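Local structure of minor fimbrium anchoring subunit Mfa2 (Porphyromonas gingivalis, 5NFI) at residues V30-K35 and Y66-W71; S41-E46 and L57-K62. The protein fixes the minor (Mfa1) fimbriae in the outer membrane through its interaction with Mfa1 and regulates the length of these adhesive, biofilm-forming filaments. All coordinates share one frame; numbering follows the deposited sequence.

Starting from the N terminus, the chain runs through strand 3-10 into strand 28-33, turns into strand 39-45, crosses to strand 56-60 and comes back as strand 64-72. Contact 2 (41-46 with 57-62) closes the inner loop; contact 1 (30-35 with 66-71) closes the outer one, so contact 2 is nested inside it. Contact 1 joins neighbouring strands of one layer, whereas contact 2 bridges from strand 39-45 of that layer to strand 56-60, which pairs with strand 3-10. Their centres lie about 9 Å apart. V30 and A32 share backbone bonds with N43 and S41, and their side chains meet I58 and L60.

Contact 1 of 2, residues V30-K35 and Y66-W71; sequences VYAFDK and YTIFAW
F33 and F69 meet ring against ring on the face of the sheet that also carries Y31 and T67. Both have CG anti to the carbonyl carbon (chi1 -68° in F33), and F69 brings CE2 over one face of the F33 ring, with F33 CD1 3.5 Å from F69 CD2. The centroids are 5.0 Å apart and the planes 36° from parallel, so this is an oblique aromatic pair. Further along, Y31 meets W71 with its ring edge, Y31 CE2 to W71 CD1 4.0 Å; the F172 ring packs on Y31 and F33, and the backbone O of F172 accepts the indole N-H of W71. On the other face, V30 CG1 lies 3.6 Å from I68 CG2, and A70 CB meets V30 CG2; V30 and I68 also touch I58, and A32 touches L60. Between the two faces runs the backbone pairing: Y31 with F69 and F33 with T67 are hydrogen-bonded antiparallel pairs. In the first, Y31 N reaches F69 O at 2.9 Å, with an N-H...O angle of 173°; in the second, F33 N reaches T67 O at 3.0 Å.

Packing thins toward the D34 end. There D34 CB rests 3.9 Å from Y66 CE2; D34 is partly exposed, and its carboxylate turns to R40, in a salt bridge, and to the backbone N of D36. T67, too, is partly exposed. The chemistry implies a join held by four backbone bonds, two in each of the pairs Y31/F69 and F33/T67, with aromatic side chains packed on one face and small aliphatic ones on the other.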
ATOM      1  N   VAL A  30      15.988   5.732  -1.800  1.00 51.12           N
ATOM      2  CA  VAL A  30      16.623   4.841  -0.844  1.00 51.25           C
ATOM      3  C   VAL A  30      17.324   5.642   0.246  1.00 52.88           C
ATOM      4  O   VAL A  30      18.173   6.499  -0.041  1.00 54.87           O
ATOM      5  CB  VAL A  30      17.618   3.907  -1.546  1.00 50.87           C
ATOM      6  CG1 VAL A  30      18.107   2.853  -0.590  1.00 50.98           C
ATOM      7  CG2 VAL A  30      16.942   3.255  -2.722  1.00 50.25           C
ATOM      8  N   TYR A  31      16.951   5.368   1.492  1.00 52.25           N
ATOM      9  CA  TYR A  31      17.450   6.113   2.643  1.00 52.86           C
ATOM     10  C   TYR A  31      18.254   5.209   3.561  1.00 54.58           C
ATOM     11  O   TYR A  31      17.979   4.008   3.665  1.00 55.21           O
ATOM     12  CB  TYR A  31      16.287   6.752   3.425  1.00 51.37           C
ATOM     13  CG  TYR A  31      15.413   7.607   2.553  1.00 49.77           C
ATOM     14  CD1 TYR A  31      15.791   8.897   2.228  1.00 49.59           C
ATOM     15  CD2 TYR A  31      14.222   7.115   2.028  1.00 48.61           C
ATOM     16  CE1 TYR A  31      15.013   9.677   1.417  1.00 49.25           C
ATOM     17  CE2 TYR A  31      13.436   7.891   1.203  1.00 47.89           C
ATOM     18  CZ  TYR A  31      13.844   9.177   0.905  1.00 48.52           C
ATOM     19  OH  TYR A  31      13.086   9.972   0.085  1.00 48.57           O
ATOM     20  N   ALA A  32      19.240   5.790   4.236  1.00 55.07           N
ATOM     21  CA  ALA A  32      20.035   5.043   5.207  1.00 55.25           C
ATOM     22  C   ALA A  32      19.898   5.692   6.577  1.00 55.96           C
ATOM     23  O   ALA A  32      20.101   6.896   6.731  1.00 56.13           O
ATOM     24  CB  ALA A  32      21.493   4.976   4.782  1.00 55.13           C
ATOM     25  N   PHE A  33      19.522   4.885   7.561  1.00 57.03           N
ATOM     26  CA  PHE A  33      19.426   5.343   8.935  1.00 58.69           C
ATOM     27  C   PHE A  33      20.453   4.573   9.740  1.00 60.81           C
ATOM     28  O   PHE A  33      20.775   3.428   9.408  1.00 60.64           O
ATOM     29  CB  PHE A  33      18.004   5.150   9.476  1.00 59.12           C
ATOM     30  CG  PHE A  33      16.995   6.053   8.819  1.00 58.34           C
ATOM     31  CD1 PHE A  33      16.640   5.868   7.493  1.00 57.24           C
ATOM     32  CD2 PHE A  33      16.445   7.111   9.507  1.00 52.94           C
ATOM     33  CE1 PHE A  33      15.750   6.713   6.876  1.00 50.51           C
ATOM     34  CE2 PHE A  33      15.553   7.964   8.893  1.00 56.88           C
ATOM     35  CZ  PHE A  33      15.206   7.762   7.577  1.00 55.86           C
ATOM     36  N   ASP A  34      20.989   5.209  10.776  1.00 62.93           N
ATOM     37  CA  ASP A  34      22.053   4.602  11.572  1.00 64.92           C
ATOM     38  C   ASP A  34      21.558   3.984  12.878  1.00 65.74           C
ATOM     39  O   ASP A  34      20.359   3.808  13.079  1.00 64.45           O
ATOM     40  CB  ASP A  34      23.146   5.634  11.866  1.00 66.11           C
ATOM     41  CG  ASP A  34      22.625   6.856  12.598  1.00 66.86           C
ATOM     42  OD1 ASP A  34      21.691   6.731  13.416  1.00 66.73           O
ATOM     43  OD2 ASP A  34      23.171   7.957  12.360  1.00 67.94           O
ATOM     44  N   LYS A  35      22.505   3.670  13.758  1.00 68.56           N
ATOM     45  CA  LYS A  35      22.219   3.058  15.048  1.00 71.05           C
ATOM     46  C   LYS A  35      21.113   3.786  15.812  1.00 72.01           C
ATOM     47  O   LYS A  35      20.395   3.166  16.588  1.00 72.68           O
ATOM     48  CB  LYS A  35      23.495   3.000  15.906  1.00 73.35           C
ATOM     49  CG  LYS A  35      23.726   4.232  16.781  1.00 74.90           C
ATOM     50  CD  LYS A  35      24.917   4.075  17.725  1.00 77.75           C
ATOM     51  CE  LYS A  35      24.741   4.929  18.985  1.00 79.85           C
ATOM     52  NZ  LYS A  35      23.667   4.432  19.920  1.00 80.80           N
ATOM     53  N   TYR A  66      23.726   0.154   9.946  1.00 67.97           N
ATOM     54  CA  TYR A  66      22.750   0.921   9.198  1.00 65.27           C
ATOM     55  C   TYR A  66      21.630   0.027   8.724  1.00 64.61           C
ATOM     56  O   TYR A  66      21.812  -1.170   8.518  1.00 65.41           O
ATOM     57  CB  TYR A  66      23.381   1.614   7.994  1.00 64.04           C
ATOM     58  CG  TYR A  66      24.461   2.622   8.302  1.00 64.11           C
ATOM     59  CD1 TYR A  66      25.772   2.218   8.528  1.00 65.37           C
ATOM     60  CD2 TYR A  66      24.180   3.984   8.325  1.00 62.89           C
ATOM     61  CE1 TYR A  66      26.766   3.143   8.788  1.00 65.94           C
ATOM     62  CE2 TYR A  66      25.164   4.911   8.588  1.00 63.30           C
ATOM     63  CZ  TYR A  66      26.456   4.490   8.815  1.00 64.57           C
ATOM     64  OH  TYR A  66      27.446   5.412   9.074  1.00 65.00           O
ATOM     65  N   THR A  67      20.457   0.624   8.568  1.00 62.88           N
ATOM     66  CA  THR A  67      19.352  -0.047   7.915  1.00 60.52           C
ATOM     67  C   THR A  67      18.954   0.829   6.741  1.00 58.94           C
ATOM     68  O   THR A  67      19.033   2.064   6.809  1.00 58.48           O
ATOM     69  CB  THR A  67      18.154  -0.266   8.857  1.00 59.15           C
ATOM     70  OG1 THR A  67      18.612  -0.792  10.106  1.00 60.21           O
ATOM     71  CG2 THR A  67      17.169  -1.234   8.229  1.00 58.00           C
ATOM     72  N   ILE A  68      18.551   0.191   5.655  1.00 57.97           N
ATOM     73  CA  ILE A  68      18.152   0.919   4.476  1.00 56.66           C
ATOM     74  C   ILE A  68      16.648   0.774   4.255  1.00 56.39           C
ATOM     75  O   ILE A  68      16.104  -0.330   4.330  1.00 57.70           O
ATOM     76  CB  ILE A  68      18.948   0.439   3.262  1.00 56.31           C
ATOM     77  CG1 ILE A  68      20.153   1.362   3.069  1.00 57.73           C
ATOM     78  CG2 ILE A  68      18.087   0.409   2.013  1.00 54.87           C
ATOM     79  CD1 ILE A  68      21.220   0.813   2.174  1.00 58.96           C
ATOM     80  N   PHE A  69      15.976   1.898   4.018  1.00 54.82           N
ATOM     81  CA  PHE A  69      14.558   1.894   3.670  1.00 53.37           C
ATOM     82  C   PHE A  69      14.416   2.260   2.198  1.00 53.30           C
ATOM     83  O   PHE A  69      15.048   3.205   1.720  1.00 53.66           O
ATOM     84  CB  PHE A  69      13.775   2.871   4.552  1.00 52.37           C
ATOM     85  CG  PHE A  69      13.929   2.615   6.038  1.00 52.58           C
ATOM     86  CD1 PHE A  69      14.037   1.323   6.531  1.00 52.76           C
ATOM     87  CD2 PHE A  69      13.978   3.667   6.935  1.00 52.52           C
ATOM     88  CE1 PHE A  69      14.183   1.084   7.885  1.00 53.01           C
ATOM     89  CE2 PHE A  69      14.129   3.432   8.288  1.00 53.06           C
ATOM     90  CZ  PHE A  69      14.230   2.136   8.759  1.00 53.28           C
ATOM     91  N   ALA A  70      13.612   1.512   1.459  1.00 52.78           N
ATOM     92  CA  ALA A  70      13.537   1.780   0.029  1.00 52.78           C
ATOM     93  C   ALA A  70      12.096   1.948  -0.460  1.00 52.28           C
ATOM     94  O   ALA A  70      11.190   1.172  -0.124  1.00 51.21           O
ATOM     95  CB  ALA A  70      14.239   0.682  -0.758  1.00 52.86           C
ATOM     96  N   TRP A  71      11.906   2.964  -1.287  1.00 52.40           N
ATOM     97  CA  TRP A  71      10.587   3.262  -1.799  1.00 52.41           C
ATOM     98  C   TRP A  71      10.585   3.265  -3.303  1.00 53.61           C
ATOM     99  O   TRP A  71      11.432   3.899  -3.929  1.00 54.89           O
ATOM    100  CB  TRP A  71      10.109   4.601  -1.265  1.00 50.87           C
ATOM    101  CG  TRP A  71       9.839   4.583   0.204  1.00 50.36           C
ATOM    102  CD1 TRP A  71      10.708   4.902   1.208  1.00 50.31           C
ATOM    103  CD2 TRP A  71       8.599   4.233   0.840  1.00 50.40           C
ATOM    104  NE1 TRP A  71      10.086   4.777   2.433  1.00 50.80           N
ATOM    105  CE2 TRP A  71       8.791   4.366   2.233  1.00 50.63           C
ATOM    106  CE3 TRP A  71       7.346   3.821   0.366  1.00 50.07           C
ATOM    107  CZ2 TRP A  71       7.776   4.113   3.152  1.00 51.02           C
ATOM    108  CZ3 TRP A  71       6.336   3.560   1.287  1.00 49.98           C
ATOM    109  CH2 TRP A  71       6.556   3.713   2.661  1.00 50.49           C
TER

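Contact 2 of 2, residues S41-E46 and L57-K62; sequences SANVFE and LIPLEK
S41 and P59 make the polar link between these strands: the S41 hydroxyl donates to P59 O, S41 OG to P59 O 2.9 Å, arriving in the carbonyl plane. OG sits anti to the backbone N of S41 (chi1 174°), which turns it across to the 57-62 strand. This matters because the axes of strands 41-45 and 57-60 come no nearer than 7.1 Å, and side chains span the interval.

N43 is the one to trace. Its CB heads toward the 57-62 segment. Next, N43 CG lies 4.0 Å from P59 CD. Beyond it the amide splits: N43 OD1 lies beside the proline ring, 3.6 Å from P59 CD, whereas N43 ND2 comes to 3.4 Å from I58 CG2. N43 ND2 also turns back along its own strand to donate to S41 OG (2.9 Å), which is tilted 24° out of the amide plane, and it makes a weak bond to V30 O. The serine oxygen is thus both donor and acceptor, and the bond to S41 OG, with the weak one to V30 O, would favour this rotation of the amide.

Further along, F45 presents its ring edge to I58, F45 CE2 to I58 CD1 3.8 Å, and W56 meets the same phenylalanine ring. I58 packs on V30 and I68, L60 on A32 and Y66.

With strand 39-45 bonded to strand 28-33, and strand 56-60 to strand 3-10, side chains here join two strands that belong to different pairings, as at the margin of a beta sandwich, consistent with the transthyretin-like clan of this family.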
ATOM      1  N   SER A  41      21.788   9.154   4.859  1.00 57.91           N
ATOM      2  CA  SER A  41      21.978   9.141   3.423  1.00 57.44           C
ATOM      3  C   SER A  41      20.636   9.151   2.706  1.00 56.97           C
ATOM      4  O   SER A  41      19.737   8.404   3.088  1.00 56.86           O
ATOM      5  CB  SER A  41      22.781   7.914   3.027  1.00 57.68           C
ATOM      6  OG  SER A  41      22.855   7.805   1.621  1.00 58.17           O
ATOM      7  N   ALA A  42      20.490   9.983   1.674  1.00 56.99           N
ATOM      8  CA  ALA A  42      19.232  10.068   0.926  1.00 55.94           C
ATOM      9  C   ALA A  42      19.471  10.049  -0.576  1.00 56.35           C
ATOM     10  O   ALA A  42      20.071  10.968  -1.122  1.00 57.35           O
ATOM     11  CB  ALA A  42      18.459  11.325   1.316  1.00 55.98           C
ATOM     12  N   ASN A  43      18.982   9.014  -1.248  1.00 55.50           N
ATOM     13  CA  ASN A  43      19.317   8.830  -2.656  1.00 56.06           C
ATOM     14  C   ASN A  43      18.114   8.595  -3.557  1.00 56.32           C
ATOM     15  O   ASN A  43      17.140   7.944  -3.165  1.00 55.07           O
ATOM     16  CB  ASN A  43      20.292   7.665  -2.804  1.00 55.51           C
ATOM     17  CG  ASN A  43      21.488   7.795  -1.891  1.00 56.07           C
ATOM     18  OD1 ASN A  43      22.399   8.584  -2.157  1.00 57.81           O
ATOM     19  ND2 ASN A  43      21.493   7.033  -0.804  1.00 54.92           N
ATOM     20  N   VAL A  44      18.200   9.110  -4.778  1.00 57.77           N
ATOM     21  CA  VAL A  44      17.123   8.984  -5.744  1.00 58.14           C
ATOM     22  C   VAL A  44      17.644   8.366  -7.037  1.00 60.45           C
ATOM     23  O   VAL A  44      18.664   8.804  -7.576  1.00 62.92           O
ATOM     24  CB  VAL A  44      16.483  10.353  -6.031  1.00 51.40           C
ATOM     25  CG1 VAL A  44      15.400  10.221  -7.071  1.00 50.99           C
ATOM     26  CG2 VAL A  44      15.929  10.977  -4.737  1.00 50.60           C
ATOM     27  N   PHE A  45      16.969   7.335  -7.537  1.00 59.73           N
ATOM     28  CA  PHE A  45      17.408   6.705  -8.785  1.00 59.90           C
ATOM     29  C   PHE A  45      16.271   6.619  -9.795  1.00 60.02           C
ATOM     30  O   PHE A  45      15.259   5.963  -9.554  1.00 59.54           O
ATOM     31  CB  PHE A  45      17.989   5.308  -8.526  1.00 58.15           C
ATOM     32  CG  PHE A  45      19.007   5.271  -7.424  1.00 56.40           C
ATOM     33  CD1 PHE A  45      20.256   5.831  -7.600  1.00 57.02           C
ATOM     34  CD2 PHE A  45      18.713   4.678  -6.209  1.00 54.49           C
ATOM     35  CE1 PHE A  45      21.194   5.804  -6.582  1.00 56.71           C
ATOM     36  CE2 PHE A  45      19.642   4.647  -5.188  1.00 54.37           C
ATOM     37  CZ  PHE A  45      20.885   5.216  -5.374  1.00 55.52           C
ATOM     38  N   GLU A  46      16.436   7.302 -10.918  1.00 61.49           N
ATOM     39  CA  GLU A  46      15.481   7.209 -12.004  1.00 62.61           C
ATOM     40  C   GLU A  46      15.871   6.041 -12.917  1.00 65.03           C
ATOM     41  O   GLU A  46      16.914   5.435 -12.734  1.00 66.59           O
ATOM     42  CB  GLU A  46      15.419   8.532 -12.774  1.00 63.82           C
ATOM     43  CG  GLU A  46      15.362   9.760 -11.886  1.00 63.98           C
ATOM     44  CD  GLU A  46      14.019   9.940 -11.193  1.00 63.79           C
ATOM     45  OE1 GLU A  46      13.013   9.347 -11.664  1.00 64.06           O
ATOM     46  OE2 GLU A  46      13.965  10.683 -10.179  1.00 63.05           O
ATOM     47  N   LEU A  57      24.485   1.670  -5.446  1.00 65.55           N
ATOM     48  CA  LEU A  57      25.334   2.109  -4.343  1.00 65.06           C
ATOM     49  C   LEU A  57      24.645   3.163  -3.490  1.00 63.35           C
ATOM     50  O   LEU A  57      24.145   4.159  -3.999  1.00 62.87           O
ATOM     51  CB  LEU A  57      26.662   2.653  -4.867  1.00 66.90           C
ATOM     52  CG  LEU A  57      27.666   3.135  -3.807  1.00 67.57           C
ATOM     53  CD1 LEU A  57      28.036   2.030  -2.808  1.00 67.76           C
ATOM     54  CD2 LEU A  57      28.907   3.690  -4.469  1.00 69.31           C
ATOM     55  N   ILE A  58      24.630   2.920  -2.188  1.00 62.95           N
ATOM     56  CA  ILE A  58      24.087   3.827  -1.195  1.00 62.38           C
ATOM     57  C   ILE A  58      25.271   4.375  -0.412  1.00 64.65           C
ATOM     58  O   ILE A  58      25.855   3.675   0.425  1.00 65.39           O
ATOM     59  CB  ILE A  58      23.084   3.123  -0.242  1.00 58.57           C
ATOM     60  CG1 ILE A  58      22.035   2.336  -1.032  1.00 58.13           C
ATOM     61  CG2 ILE A  58      22.397   4.119   0.659  1.00 54.21           C
ATOM     62  CD1 ILE A  58      21.279   3.174  -2.049  1.00 57.68           C
ATOM     63  N   PRO A  59      25.673   5.610  -0.730  1.00 66.09           N
ATOM     64  CA  PRO A  59      26.767   6.294  -0.040  1.00 68.48           C
ATOM     65  C   PRO A  59      26.592   6.330   1.475  1.00 70.23           C
ATOM     66  O   PRO A  59      25.496   6.632   1.960  1.00 68.97           O
ATOM     67  CB  PRO A  59      26.705   7.699  -0.628  1.00 67.60           C
ATOM     68  CG  PRO A  59      26.235   7.478  -2.004  1.00 66.67           C
ATOM     69  CD  PRO A  59      25.257   6.347  -1.934  1.00 65.50           C
ATOM     70  N   LEU A  60      27.664   5.993   2.193  1.00 73.32           N
ATOM     71  CA  LEU A  60      27.746   6.178   3.638  1.00 75.24           C
ATOM     72  C   LEU A  60      29.129   6.739   3.936  1.00 79.44           C
ATOM     73  O   LEU A  60      29.938   6.877   3.026  1.00 80.78           O
ATOM     74  CB  LEU A  60      27.520   4.870   4.392  1.00 75.24           C
ATOM     75  CG  LEU A  60      26.239   4.087   4.121  1.00 73.54           C
ATOM     76  CD1 LEU A  60      26.304   2.794   4.875  1.00 73.97           C
ATOM     77  CD2 LEU A  60      25.046   4.881   4.576  1.00 72.45           C
ATOM     78  N   GLU A  61      29.421   7.065   5.190  1.00 81.68           N
ATOM     79  CA  GLU A  61      30.736   7.611   5.509  1.00 84.27           C
ATOM     80  C   GLU A  61      31.319   7.058   6.793  1.00 84.99           C
ATOM     81  O   GLU A  61      32.380   6.437   6.786  1.00 86.51           O
ATOM     82  CB  GLU A  61      30.668   9.132   5.592  1.00 86.24           C
ATOM     83  CG  GLU A  61      30.416   9.769   4.252  1.00 87.46           C
ATOM     84  CD  GLU A  61      30.174  11.240   4.347  1.00 88.79           C
ATOM     85  OE1 GLU A  61      30.516  11.833   5.396  1.00 89.87           O
ATOM     86  OE2 GLU A  61      29.634  11.799   3.371  1.00 88.25           O
ATOM     87  N   LYS A  62      30.639   7.305   7.898  1.00 82.71           N
ATOM     88  CA  LYS A  62      31.116   6.823   9.177  1.00 82.80           C
ATOM     89  C   LYS A  62      30.755   5.342   9.369  1.00 82.94           C
ATOM     90  O   LYS A  62      29.623   4.921   9.104  1.00 81.94           O
ATOM     91  CB  LYS A  62      30.542   7.688  10.300  1.00 81.66           C
ATOM     92  CG  LYS A  62      30.517   9.169   9.963  1.00 80.70           C
ATOM     93  CD  LYS A  62      31.031  10.012  11.109  1.00 81.84           C
ATOM     94  CE  LYS A  62      31.431  11.406  10.629  1.00 82.20           C
ATOM     95  NZ  LYS A  62      32.250  12.173  11.637  1.00 83.92           N
TER